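Local coordinates for Cobalt/magnesium transport protein CorA (Methanocaldococcus jannaschii, PDB 4EGW), which mediates the influx of magnesium ions across the cell membrane as a homopentameric channel that closes when cytoplasmic magnesium is high, at residues L50-C55 and G135-L140. Sequence-based numbering, arbitrary orientation.
Sequences LIWIDC and GRLHKL
W52 reaches from the strand to the helix and meets two consecutive residues of it, L137 and H138, with different parts of its indole. With CG anti to the backbone N (chi1 180°), the ring stands out from the strand, six-membered ring foremost. L137 comes in at the rim with its CB, close to the indole plane and 3.3 Å from W52 CZ3; L137 CD1, 3.7 Å from W52 CH2, rises out of that plane on the side opposite H138. H138 lies over the other face. Its imidazole presents an edge, led by CE1, to the six-membered ring, with centroids 4.4 Å apart and planes inclined at 57°, a tilted edge-to-face pair. The closest atoms there are H138 CE1 and W52 CH2, at 3.4 Å. The indole NE1 points its hydrogen bond back into the sheet, to T125.

Two residues on, D54 faces the helix again, as strand alternation requires, while I53 between them turns to the other side and packs on L122 and L124. D54 touches the imidazole through its methylene, CB lying 3.1 Å from H138 NE2 at the ring's edge. Its carboxylate plane is turned 73° from the imidazole, and both oxygens are engaged by strand 122-127: OD1 with T125, OD2 with H127.

Helix 132-143 packs against one face of the mixed sheet in the soluble, probably cytoplasmic, domain; the axes of 51-55 and 135-140 approach to 11.0 Å. Strand 51-56 runs between 28-33 and 122-127; A30 of the former touches H138, and helix 156-186 packs against both partners, L157 touching W52 and I161 touching L137.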
# COMPACT_ATOMS: atom_id res chain seq x y z
N LEU A 50 18.06 -0.94 20.79
CA LEU A 50 16.88 -1.77 20.95
C LEU A 50 17.12 -3.19 20.44
O LEU A 50 18.15 -3.47 19.83
CB LEU A 50 15.70 -1.16 20.18
CG LEU A 50 16.02 -0.27 18.96
CD1 LEU A 50 14.84 -0.15 18.03
CD2 LEU A 50 16.48 1.12 19.37
N ILE A 51 16.14 -4.05 20.65
CA ILE A 51 16.15 -5.41 20.12
C ILE A 51 14.72 -5.75 19.73
O ILE A 51 13.78 -5.47 20.47
CB ILE A 51 16.64 -6.45 21.14
CG1 ILE A 51 18.01 -6.08 21.70
CG2 ILE A 51 16.67 -7.85 20.52
CD1 ILE A 51 17.94 -5.22 22.94
N TRP A 52 14.56 -6.34 18.55
CA TRP A 52 13.24 -6.77 18.12
C TRP A 52 13.19 -8.29 18.10
O TRP A 52 13.84 -8.93 17.27
CB TRP A 52 12.90 -6.21 16.73
CG TRP A 52 11.55 -6.65 16.25
CD1 TRP A 52 10.55 -7.19 17.00
CD2 TRP A 52 11.06 -6.61 14.90
NE1 TRP A 52 9.47 -7.47 16.22
CE2 TRP A 52 9.75 -7.12 14.92
CE3 TRP A 52 11.60 -6.18 13.69
CZ2 TRP A 52 8.97 -7.22 13.77
CZ3 TRP A 52 10.82 -6.28 12.54
CH2 TRP A 52 9.52 -6.80 12.60
N ILE A 53 12.42 -8.85 19.02
CA ILE A 53 12.17 -10.29 19.01
C ILE A 53 10.77 -10.55 18.48
O ILE A 53 9.78 -10.07 19.04
CB ILE A 53 12.31 -10.91 20.42
CG1 ILE A 53 13.67 -10.56 21.01
CG2 ILE A 53 12.12 -12.42 20.37
CD1 ILE A 53 13.94 -11.26 22.31
N ASP A 54 10.70 -11.28 17.38
CA ASP A 54 9.41 -11.72 16.88
C ASP A 54 9.28 -13.20 17.15
O ASP A 54 10.12 -14.01 16.74
CB ASP A 54 9.28 -11.46 15.38
CG ASP A 54 7.96 -11.95 14.82
OD1 ASP A 54 6.93 -11.32 15.13
OD2 ASP A 54 7.96 -12.95 14.08
N CYS A 55 8.23 -13.56 17.86
CA CYS A 55 8.02 -14.95 18.19
C CYS A 55 6.77 -15.48 17.51
O CYS A 55 5.64 -15.14 17.89
CB CYS A 55 7.90 -15.12 19.70
SG CYS A 55 7.65 -16.81 20.18
N GLY A 135 7.09 -10.44 8.49
CA GLY A 135 7.98 -10.96 7.48
C GLY A 135 8.60 -9.79 6.76
O GLY A 135 9.82 -9.68 6.66
N ARG A 136 7.74 -8.88 6.28
CA ARG A 136 8.17 -7.75 5.45
C ARG A 136 9.18 -6.82 6.11
O ARG A 136 9.91 -6.12 5.42
CB ARG A 136 6.97 -6.94 4.95
CG ARG A 136 6.16 -7.61 3.84
CD ARG A 136 5.21 -6.64 3.14
NE ARG A 136 4.28 -5.99 4.07
CZ ARG A 136 2.98 -6.25 4.16
NH1 ARG A 136 2.42 -7.14 3.35
NH2 ARG A 136 2.24 -5.60 5.05
N LEU A 137 9.20 -6.77 7.44
CA LEU A 137 10.31 -6.13 8.15
C LEU A 137 11.51 -7.05 8.31
O LEU A 137 12.64 -6.61 8.13
CB LEU A 137 9.87 -5.57 9.50
CG LEU A 137 8.84 -4.45 9.39
CD1 LEU A 137 8.65 -3.74 10.72
CD2 LEU A 137 9.27 -3.47 8.31
N HIS A 138 11.28 -8.31 8.64
CA HIS A 138 12.38 -9.26 8.77
C HIS A 138 13.12 -9.41 7.45
O HIS A 138 14.34 -9.58 7.42
CB HIS A 138 11.86 -10.63 9.24
CG HIS A 138 11.41 -10.65 10.67
ND1 HIS A 138 11.50 -9.55 11.50
CD2 HIS A 138 10.87 -11.64 11.42
CE1 HIS A 138 11.03 -9.86 12.69
NE2 HIS A 138 10.65 -11.12 12.67
N LYS A 139 12.37 -9.33 6.36
CA LYS A 139 12.95 -9.42 5.04
C LYS A 139 13.61 -8.09 4.69
O LYS A 139 14.73 -8.07 4.19
CB LYS A 139 11.85 -9.76 4.03
CG LYS A 139 12.33 -10.25 2.69
CD LYS A 139 11.22 -11.02 1.99
CE LYS A 139 10.69 -12.14 2.88
NZ LYS A 139 9.43 -12.74 2.36
N LEU A 140 12.92 -7.00 4.96
CA LEU A 140 13.47 -5.67 4.72
C LEU A 140 14.79 -5.53 5.45
O LEU A 140 15.81 -5.20 4.86
CB LEU A 140 12.49 -4.59 5.19
CG LEU A 140 12.99 -3.14 5.27
CD1 LEU A 140 11.82 -2.17 5.24
CD2 LEU A 140 13.84 -2.90 6.51